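Local coordinates for glyoxalase family protein (Bacillus cereus, PDB 1ZSW), which binds a zinc ion and belongs to the glyoxalase (vicinal oxygen chelate) family, probably as a metalloenzyme whose reaction is not established, at residues Met36-Asn40 against Ile89-Gly93; Leu54-Thr60 against Leu71-Thr77; Asp276-Phe280 against Gly301-Asp305. One frame throughout, in Å; residues are numbered along the deposited sequence.

Contact 1: residues Met36-Asn40 against Ile89-Gly93; sequences MVTKN and IPLVG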
loop_
_atom_site.group_PDB
_atom_site.type_symbol
_atom_site.label_atom_id
_atom_site.label_comp_id
_atom_site.label_asym_id
_atom_site.label_seq_id
_atom_site.Cartn_x
_atom_site.Cartn_y
_atom_site.Cartn_z
ATOM N N MET A 36 -3.800 1.726 6.586
ATOM C CA MET A 36 -4.923 2.673 6.775
ATOM C C MET A 36 -5.526 2.489 8.150
ATOM O O MET A 36 -5.217 1.541 8.879
ATOM C CB MET A 36 -6.017 2.334 5.741
ATOM C CG MET A 36 -5.791 2.848 4.318
ATOM S SD MET A 36 -4.486 2.017 3.411
ATOM C CE MET A 36 -5.255 0.434 3.090
ATOM N N VAL A 37 -6.386 3.431 8.528
ATOM C CA VAL A 37 -7.133 3.363 9.775
ATOM C C VAL A 37 -8.610 3.159 9.466
ATOM O O VAL A 37 -9.164 3.870 8.618
ATOM C CB VAL A 37 -6.937 4.668 10.534
ATOM C CG1 VAL A 37 -7.851 4.747 11.796
ATOM C CG2 VAL A 37 -5.461 4.827 10.955
ATOM N N THR A 38 -9.215 2.178 10.153
ATOM C CA THR A 38 -10.671 1.905 10.102
ATOM C C THR A 38 -11.261 2.055 11.496
ATOM O O THR A 38 -10.594 1.814 12.495
ATOM C CB THR A 38 -11.011 0.502 9.522
ATOM O OG1 THR A 38 -12.432 0.371 9.368
ATOM C CG2 THR A 38 -10.531 -0.625 10.413
ATOM N N LYS A 39 -12.536 2.463 11.550
ATOM C CA LYS A 39 -13.225 2.550 12.833
ATOM C C LYS A 39 -13.887 1.224 13.213
ATOM O O LYS A 39 -14.186 0.987 14.406
ATOM C CB LYS A 39 -14.314 3.635 12.724
ATOM C CG LYS A 39 -14.833 4.078 14.071
ATOM C CD LYS A 39 -15.862 5.191 13.909
ATOM C CE LYS A 39 -16.523 5.517 15.253
ATOM N NZ LYS A 39 -15.636 6.191 16.250
ATOM N N ASN A 40 -14.144 0.357 12.226
ATOM C CA ASN A 40 -15.000 -0.817 12.447
ATOM C C ASN A 40 -14.529 -1.999 11.630
ATOM O O ASN A 40 -14.705 -2.015 10.439
ATOM C CB ASN A 40 -16.446 -0.478 12.089
ATOM C CG ASN A 40 -17.431 -1.583 12.486
ATOM O OD1 ASN A 40 -17.510 -2.630 11.856
ATOM N ND2 ASN A 40 -18.173 -1.338 13.556
ATOM N N ILE A 89 -9.492 1.236 14.991
ATOM C CA ILE A 89 -9.418 2.140 16.144
ATOM C C ILE A 89 -10.858 2.578 16.393
ATOM O O ILE A 89 -11.306 3.544 15.820
ATOM C CB ILE A 89 -8.492 3.340 15.851
ATOM C CG1 ILE A 89 -7.104 2.801 15.408
ATOM C CG2 ILE A 89 -8.415 4.304 17.072
ATOM C CD1 ILE A 89 -6.021 3.823 15.244
ATOM N N PRO A 90 -11.607 1.805 17.203
ATOM C CA PRO A 90 -13.051 2.017 17.385
ATOM C C PRO A 90 -13.539 3.428 17.737
ATOM O O PRO A 90 -14.654 3.781 17.335
ATOM C CB PRO A 90 -13.398 0.994 18.493
ATOM C CG PRO A 90 -12.442 -0.128 18.199
ATOM C CD PRO A 90 -11.148 0.615 17.941
ATOM N N LEU A 91 -12.749 4.219 18.449
ATOM C CA LEU A 91 -13.186 5.586 18.824
ATOM C C LEU A 91 -12.649 6.691 17.930
ATOM O O LEU A 91 -12.839 7.871 18.210
ATOM C CB LEU A 91 -12.809 5.899 20.257
ATOM C CG LEU A 91 -13.458 4.992 21.300
ATOM C CD1 LEU A 91 -12.836 5.315 22.577
ATOM C CD2 LEU A 91 -14.948 5.228 21.369
ATOM N N VAL A 92 -11.972 6.306 16.852
ATOM C CA VAL A 92 -11.457 7.312 15.928
ATOM C C VAL A 92 -12.549 8.170 15.309
ATOM O O VAL A 92 -13.648 7.690 15.080
ATOM C CB VAL A 92 -10.543 6.651 14.842
ATOM C CG1 VAL A 92 -11.367 5.984 13.776
ATOM C CG2 VAL A 92 -9.615 7.747 14.263
ATOM N N GLY A 93 -12.220 9.439 15.031
ATOM C CA GLY A 93 -13.124 10.369 14.349
ATOM C C GLY A 93 -13.026 10.327 12.826
ATOM O O GLY A 93 -12.376 9.426 12.235
#
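Lys-39 sets its CG anti to the backbone N (chi1 -164°), runs extended to CE, and bends only at chi4 (70°). This bend brings NZ over the type I beta turn from Ile-89 to Val-92. The turn follows strand 83-88, and Lys-39 follows strand 31-38, its parallel neighbour in the sheet of this glyoxalase fold. The ammonium group is gripped by two backbone carbonyls. NZ donates to Pro-90 O and to Val-92 O, each at 2.8 Å. In both bonds the donor is tilted out of the carbonyl plane. Along the chain, Lys-39 CG and CE both come 3.3 Å from Pro-90 O. Its CB also touches Val-92 CG1 at 3.9 Å. The turn is closed by its own bond from Val-92 N to Ile-89 O, and NZ joins two of its other carbonyls. The positive charge is held by carbonyl oxygens alone within the two segments.

The backbones meet where the strands end. Ile-89 N donates to Thr-38 O at 2.8 Å, an almost straight bond (167°). The polar end of Thr-38 is turned elsewhere, to the carboxylate of Glu-147, which also accepts from Lys-39 N. Asn-40 caps the start of helix 41-51 through its OD1, which accepts from Glu-43 N.

Val-37 points toward the turn, and its CG1 meets Ile-89 CD1 at 4.0 Å. The same methyl lies 4.2 Å from Val-92 CG1. Arg-241 packs on Lys-39 and Val-92. A further close approach is made by Pro-90, whose CA is 3.4 Å from Lys-39 O in a nearly linear CA-H...O contact.

Contact 2: residues Leu54-Thr60 against Leu71-Thr77; sequences LRRVKMT and LFYGDKT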
loop_
_atom_site.group_PDB
_atom_site.type_symbol
_atom_site.label_atom_id
_atom_site.label_comp_id
_atom_site.label_asym_id
_atom_site.label_seq_id
_atom_site.Cartn_x
_atom_site.Cartn_y
_atom_site.Cartn_z
ATOM N N LEU A 54 -10.920 -9.585 -2.038
ATOM C CA LEU A 54 -9.528 -9.828 -1.656
ATOM C C LEU A 54 -9.531 -10.907 -0.576
ATOM O O LEU A 54 -10.552 -11.095 0.106
ATOM C CB LEU A 54 -8.861 -8.572 -1.078
ATOM C CG LEU A 54 -8.864 -7.388 -2.050
ATOM C CD1 LEU A 54 -8.294 -6.206 -1.279
ATOM C CD2 LEU A 54 -8.004 -7.633 -3.238
ATOM N N ARG A 55 -8.390 -11.589 -0.441
ATOM C CA ARG A 55 -8.253 -12.545 0.675
ATOM C C ARG A 55 -7.857 -11.838 1.953
ATOM O O ARG A 55 -6.975 -10.987 1.912
ATOM C CB ARG A 55 -7.160 -13.555 0.370
ATOM C CG ARG A 55 -7.100 -14.696 1.455
ATOM C CD ARG A 55 -6.099 -15.750 1.029
ATOM N NE ARG A 55 -6.335 -16.915 1.903
ATOM C CZ ARG A 55 -5.648 -18.048 1.874
ATOM N NH1 ARG A 55 -4.661 -18.226 1.017
ATOM N NH2 ARG A 55 -6.000 -19.019 2.709
ATOM N N ARG A 56 -8.479 -12.191 3.084
ATOM C CA ARG A 56 -7.953 -11.702 4.359
ATOM C C ARG A 56 -6.784 -12.586 4.687
ATOM O O ARG A 56 -6.974 -13.751 5.050
ATOM C CB ARG A 56 -8.979 -11.707 5.480
ATOM C CG ARG A 56 -8.316 -11.214 6.794
ATOM C CD ARG A 56 -9.327 -11.073 7.879
ATOM N NE ARG A 56 -9.562 -12.385 8.502
ATOM C CZ ARG A 56 -10.757 -12.948 8.663
ATOM N NH1 ARG A 56 -11.871 -12.346 8.253
ATOM N NH2 ARG A 56 -10.842 -14.127 9.265
ATOM N N VAL A 57 -5.581 -12.060 4.497
ATOM C CA VAL A 57 -4.369 -12.889 4.576
ATOM C C VAL A 57 -3.813 -12.939 5.987
ATOM O O VAL A 57 -3.007 -13.811 6.288
ATOM C CB VAL A 57 -3.279 -12.489 3.543
ATOM C CG1 VAL A 57 -3.793 -12.747 2.127
ATOM C CG2 VAL A 57 -2.890 -10.993 3.658
ATOM N N LYS A 58 -4.200 -11.990 6.837
ATOM C CA LYS A 58 -3.730 -11.993 8.221
ATOM C C LYS A 58 -4.650 -11.207 9.117
ATOM O O LYS A 58 -5.060 -10.073 8.805
ATOM C CB LYS A 58 -2.288 -11.466 8.347
ATOM C CG LYS A 58 -1.523 -12.063 9.559
ATOM C CD LYS A 58 -0.462 -13.055 9.020
ATOM C CE LYS A 58 -0.131 -14.186 9.972
ATOM N NZ LYS A 58 0.298 -15.400 9.194
ATOM N N MET A 59 -5.019 -11.830 10.220
ATOM C CA MET A 59 -5.819 -11.202 11.240
ATOM C C MET A 59 -4.915 -11.203 12.449
ATOM O O MET A 59 -4.660 -12.267 13.031
ATOM C CB MET A 59 -7.084 -12.014 11.510
ATOM C CG MET A 59 -7.913 -11.511 12.652
ATOM S SD MET A 59 -9.569 -12.249 12.663
ATOM C CE MET A 59 -9.179 -13.993 12.810
ATOM N N THR A 60 -4.425 -10.027 12.813
ATOM C CA THR A 60 -3.461 -9.926 13.953
ATOM C C THR A 60 -3.731 -8.657 14.745
ATOM O O THR A 60 -4.863 -8.124 14.709
ATOM C CB THR A 60 -2.001 -10.109 13.444
ATOM O OG1 THR A 60 -1.075 -10.229 14.549
ATOM C CG2 THR A 60 -1.580 -8.960 12.545
ATOM N N LEU A 71 -5.602 -5.805 10.347
ATOM C CA LEU A 71 -6.091 -6.751 9.360
ATOM C C LEU A 71 -5.432 -6.528 7.994
ATOM O O LEU A 71 -5.301 -5.370 7.544
ATOM C CB LEU A 71 -7.620 -6.589 9.205
ATOM C CG LEU A 71 -8.473 -6.486 10.475
ATOM C CD1 LEU A 71 -9.897 -6.407 10.026
ATOM C CD2 LEU A 71 -8.275 -7.715 11.372
ATOM N N PHE A 72 -4.888 -7.587 7.374
ATOM C CA PHE A 72 -4.297 -7.449 6.034
ATOM C C PHE A 72 -5.201 -8.176 5.061
ATOM O O PHE A 72 -5.781 -9.245 5.374
ATOM C CB PHE A 72 -2.902 -8.116 5.884
ATOM C CG PHE A 72 -1.763 -7.431 6.608
ATOM C CD1 PHE A 72 -1.614 -7.573 7.984
ATOM C CD2 PHE A 72 -0.791 -6.719 5.894
ATOM C CE1 PHE A 72 -0.535 -6.988 8.651
ATOM C CE2 PHE A 72 0.301 -6.120 6.552
ATOM C CZ PHE A 72 0.422 -6.256 7.937
ATOM N N TYR A 73 -5.340 -7.557 3.885
ATOM C CA TYR A 73 -5.992 -8.145 2.700
ATOM C C TYR A 73 -5.018 -8.132 1.530
ATOM O O TYR A 73 -4.175 -7.235 1.405
ATOM C CB TYR A 73 -7.221 -7.295 2.345
ATOM C CG TYR A 73 -8.177 -7.098 3.515
ATOM C CD1 TYR A 73 -8.060 -5.982 4.363
ATOM C CD2 TYR A 73 -9.172 -8.068 3.819
ATOM C CE1 TYR A 73 -8.913 -5.782 5.436
ATOM C CE2 TYR A 73 -10.030 -7.881 4.924
ATOM C CZ TYR A 73 -9.887 -6.733 5.716
ATOM O OH TYR A 73 -10.698 -6.476 6.785
ATOM N N GLY A 74 -5.151 -9.090 0.631
ATOM C CA GLY A 74 -4.306 -9.125 -0.544
ATOM C C GLY A 74 -4.658 -10.288 -1.421
ATOM O O GLY A 74 -5.797 -10.704 -1.468
ATOM N N ASP A 75 -3.647 -10.790 -2.101
ATOM C CA ASP A 75 -3.819 -11.897 -3.034
ATOM C C ASP A 75 -3.758 -13.220 -2.266
ATOM O O ASP A 75 -3.834 -13.230 -1.052
ATOM C CB ASP A 75 -2.807 -11.827 -4.203
ATOM C CG ASP A 75 -1.385 -12.209 -3.820
ATOM O OD1 ASP A 75 -1.120 -12.347 -2.624
ATOM O OD2 ASP A 75 -0.522 -12.344 -4.733
ATOM N N LYS A 76 -3.604 -14.317 -3.001
ATOM C CA LYS A 76 -3.627 -15.661 -2.367
ATOM C C LYS A 76 -2.714 -15.764 -1.141
ATOM O O LYS A 76 -3.104 -16.346 -0.122
ATOM C CB LYS A 76 -3.243 -16.725 -3.390
ATOM C CG LYS A 76 -3.347 -18.174 -2.870
ATOM C CD LYS A 76 -2.863 -19.118 -3.965
ATOM C CE LYS A 76 -2.845 -20.560 -3.490
ATOM N NZ LYS A 76 -4.243 -21.039 -3.341
ATOM N N THR A 77 -1.519 -15.189 -1.223
ATOM C CA THR A 77 -0.549 -15.272 -0.113
ATOM C C THR A 77 -0.253 -13.924 0.557
ATOM O O THR A 77 0.626 -13.803 1.421
ATOM C CB THR A 77 0.805 -15.861 -0.568
ATOM O OG1 THR A 77 1.386 -15.014 -1.566
ATOM C CG2 THR A 77 0.625 -17.261 -1.139
HETATM O O HOH W 1 -4.792 -21.154 0.060
#
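Val-57 N donates to Phe-72 O at 3.0 Å. Lys-58 N adds a weak bond to the same oxygen, with Lys-58 N and Phe-72 O 3.5 Å apart. The Val-57 donor stands above the carbonyl plane, 41° out of it. Two consecutive residues thus face Phe-72. Beside this spot Phe-72 N donates to Lys-58 O, and Arg-55 and Gly-74 exchange a pair of backbone bonds.

Side chains fill in around these bonds. Val-57 CG2 presses on Phe-72 CB at 3.6 Å, the two side chains crossing at about a right angle. Its other methyl, CG1, reaches Asp-75 O. Lys-58 CB lies obliquely by the Phe-72 ring in the conformer given, one of two. Arg-56, on the other face, lays CB against Tyr-73 CD2 at 4.0 Å, and Met-59 and Leu-71 lie side by side there.

Strands 55-62 and 69-74 form an antiparallel beta hairpin, and the doubled partner of Phe-72 is a classic beta bulge. It shifts the register by one residue.

Arg-55, at the start of its strand, stays extended with CG anti to its own N (chi1 -173°). NH1 of Arg-55 thereby reaches Lys-76 O at 2.7 Å, in the carbonyl plane, just past the end of strand 69-74. A water weakly bridges NH1 to Lys-76 NZ. NH2 is held by Val-308 O, and Lys-76 NZ forms a salt bridge with Glu-168, which probably offsets its nearness to the guanidinium.

Further out, the same conformer of Phe-72 meets Phe-302 edge-to-face, and its side chain lies about 5 Å from that of His-33, a zinc ligand.

Contact 3: residues Asp276-Phe280 against Gly301-Asp305; sequences DRFYF and GFTVD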
loop_
_atom_site.group_PDB
_atom_site.type_symbol
_atom_site.label_atom_id
_atom_site.label_comp_id
_atom_site.label_asym_id
_atom_site.label_seq_id
_atom_site.Cartn_x
_atom_site.Cartn_y
_atom_site.Cartn_z
ATOM N N ASP A 276 12.213 -5.436 13.095
ATOM C CA ASP A 276 11.727 -6.712 12.616
ATOM C C ASP A 276 10.227 -6.823 12.867
ATOM O O ASP A 276 9.757 -6.810 14.022
ATOM C CB ASP A 276 12.496 -7.862 13.268
ATOM C CG ASP A 276 12.208 -9.182 12.612
ATOM O OD1 ASP A 276 11.271 -9.249 11.781
ATOM O OD2 ASP A 276 12.911 -10.167 12.931
ATOM N N ARG A 277 9.470 -6.862 11.765
ATOM C CA ARG A 277 8.020 -6.932 11.817
ATOM C C ARG A 277 7.548 -8.372 11.627
ATOM O O ARG A 277 6.348 -8.613 11.428
ATOM C CB ARG A 277 7.403 -5.996 10.765
ATOM C CG ARG A 277 7.599 -4.491 11.042
ATOM C CD ARG A 277 7.072 -4.070 12.408
ATOM N NE ARG A 277 6.763 -2.634 12.500
ATOM C CZ ARG A 277 6.512 -2.002 13.649
ATOM N NH1 ARG A 277 6.600 -2.667 14.811
ATOM N NH2 ARG A 277 6.224 -0.700 13.653
ATOM N N PHE A 278 8.495 -9.303 11.745
ATOM C CA PHE A 278 8.287 -10.744 11.601
ATOM C C PHE A 278 8.081 -11.182 10.150
ATOM O O PHE A 278 8.883 -11.952 9.608
ATOM C CB PHE A 278 7.185 -11.272 12.544
ATOM C CG PHE A 278 7.183 -12.771 12.696
ATOM C CD1 PHE A 278 8.279 -13.432 13.237
ATOM C CD2 PHE A 278 6.076 -13.512 12.317
ATOM C CE1 PHE A 278 8.279 -14.816 13.380
ATOM C CE2 PHE A 278 6.067 -14.897 12.464
ATOM C CZ PHE A 278 7.171 -15.545 12.990
ATOM N N TYR A 279 7.040 -10.651 9.514
ATOM C CA TYR A 279 6.733 -10.995 8.136
ATOM C C TYR A 279 7.677 -10.283 7.157
ATOM O O TYR A 279 7.725 -10.638 5.978
ATOM C CB TYR A 279 5.288 -10.646 7.847
ATOM C CG TYR A 279 4.362 -11.172 8.935
ATOM C CD1 TYR A 279 3.635 -10.291 9.735
ATOM C CD2 TYR A 279 4.247 -12.551 9.178
ATOM C CE1 TYR A 279 2.783 -10.761 10.732
ATOM C CE2 TYR A 279 3.409 -13.031 10.173
ATOM C CZ TYR A 279 2.679 -12.132 10.948
ATOM O OH TYR A 279 1.844 -12.592 11.957
ATOM N N PHE A 280 8.419 -9.296 7.669
ATOM C CA PHE A 280 9.452 -8.571 6.927
ATOM C C PHE A 280 10.219 -7.697 7.911
ATOM O O PHE A 280 9.748 -7.474 9.051
ATOM C CB PHE A 280 8.810 -7.693 5.809
ATOM C CG PHE A 280 7.641 -6.830 6.284
ATOM C CD1 PHE A 280 7.868 -5.584 6.907
ATOM C CD2 PHE A 280 6.315 -7.252 6.075
ATOM C CE1 PHE A 280 6.781 -4.765 7.329
ATOM C CE2 PHE A 280 5.217 -6.437 6.513
ATOM C CZ PHE A 280 5.486 -5.189 7.140
ATOM N N GLY A 301 7.594 -12.985 4.473
ATOM C CA GLY A 301 6.201 -13.035 4.061
ATOM C C GLY A 301 5.291 -13.732 5.046
ATOM O O GLY A 301 5.755 -14.220 6.083
ATOM N N PHE A 302 4.003 -13.795 4.713
ATOM C CA PHE A 302 2.980 -14.300 5.650
ATOM C C PHE A 302 2.940 -15.824 5.774
ATOM O O PHE A 302 2.231 -16.349 6.642
ATOM C CB PHE A 302 1.575 -13.793 5.274
ATOM C CG PHE A 302 1.418 -12.305 5.372
ATOM C CD1 PHE A 302 0.969 -11.568 4.285
ATOM C CD2 PHE A 302 1.723 -11.642 6.559
ATOM C CE1 PHE A 302 0.843 -10.177 4.366
ATOM C CE2 PHE A 302 1.597 -10.265 6.663
ATOM C CZ PHE A 302 1.156 -9.530 5.568
ATOM N N THR A 303 3.660 -16.523 4.897
ATOM C CA THR A 303 3.682 -17.990 4.930
ATOM C C THR A 303 4.804 -18.503 5.821
ATOM O O THR A 303 4.910 -19.710 6.054
ATOM C CB THR A 303 3.773 -18.629 3.516
ATOM O OG1 THR A 303 5.058 -18.363 2.936
ATOM C CG2 THR A 303 2.662 -18.108 2.605
ATOM N N VAL A 304 5.621 -17.581 6.332
ATOM C CA VAL A 304 6.665 -17.901 7.304
ATOM C C VAL A 304 6.103 -18.664 8.525
ATOM O O VAL A 304 6.697 -19.657 8.948
ATOM C CB VAL A 304 7.493 -16.629 7.728
ATOM C CG1 VAL A 304 6.714 -15.727 8.684
ATOM C CG2 VAL A 304 8.835 -17.014 8.345
ATOM N N ASP A 305 4.958 -18.223 9.055
ATOM C CA ASP A 305 4.392 -18.785 10.293
ATOM C C ASP A 305 3.057 -19.523 10.093
ATOM O O ASP A 305 2.251 -19.647 11.029
ATOM C CB ASP A 305 4.250 -17.686 11.365
ATOM C CG ASP A 305 3.022 -16.787 11.157
ATOM O OD1 ASP A 305 2.593 -16.598 9.993
ATOM O OD2 ASP A 305 2.488 -16.257 12.164
#
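Two loops meet here at the ends of neighbouring antiparallel strands, 280-286 and 292-300. Tyr-279 sits just before the first, and Gly-301 just after the second. Gly-301 N donates to Tyr-279 O at 2.8 Å. Tyr-279 then packs its ring against Phe-302. Phe-302 CD2 comes over one face of the tyrosine ring, offset toward its rim, and lies 3.6 Å from Tyr-279 CG. The ring planes are 59° apart, so the pair is oblique, and the side chains cross at about a right angle. Tyr-279 reaches this place with CG anti to its carbonyl carbon (chi1 -48°). At the edge of the same ring lies the carboxylate of Asp-305, whose OD1 is 3.7 Å from Tyr-279 CE2. Tyr-279 OH is buried here without a hydrogen-bond partner.

Residues Gly-301 to Val-304 form a type I beta turn. It carries Val-304 and Asp-305 back toward the first loop. Gly-301 takes a positive phi (93°), where a CB would be jammed against the preceding carbonyl oxygen. The first loop is shaped by an Asx turn: Asp-276 OD1 accepts from Phe-278 N at 2.8 Å.

Phe-278 has two conformers. In the one given, its ring meets Asp-305 CB at the edge, with Phe-278 CE2 and Asp-305 CB 3.5 Å apart. Val-304 CG1 is 3.9 Å from the same CE2 of Phe-278.

Asp-305 OD1 forms a salt bridge with Lys-58, which also packs on Tyr-279. Phe-280 lies by the zinc ligands His-33 and Glu-294.

How the contacts relate
Contact 1 opens first along the chain, contact 2 falls between its two segments, and contact 3 comes much later. Contacts 1 and 2 are about 19 Å apart between centres and do not touch. Both reach the mixed sheet that also holds the zinc ligands His-33, His-246 and Glu-294. Contact 3 lies at the ends of strands 280-286 and 292-300 of that sheet. Its centre is about 25 Å from that of contact 1 but only about 13 Å from that of contact 2. Contacts 2 and 3 meet through Lys-58 with Asp-305 and Phe-72 with Phe-302. The hairpin 55-62/69-74 is thereby joined to the loops at the ends of strands 280-286 and 292-300, near the zinc.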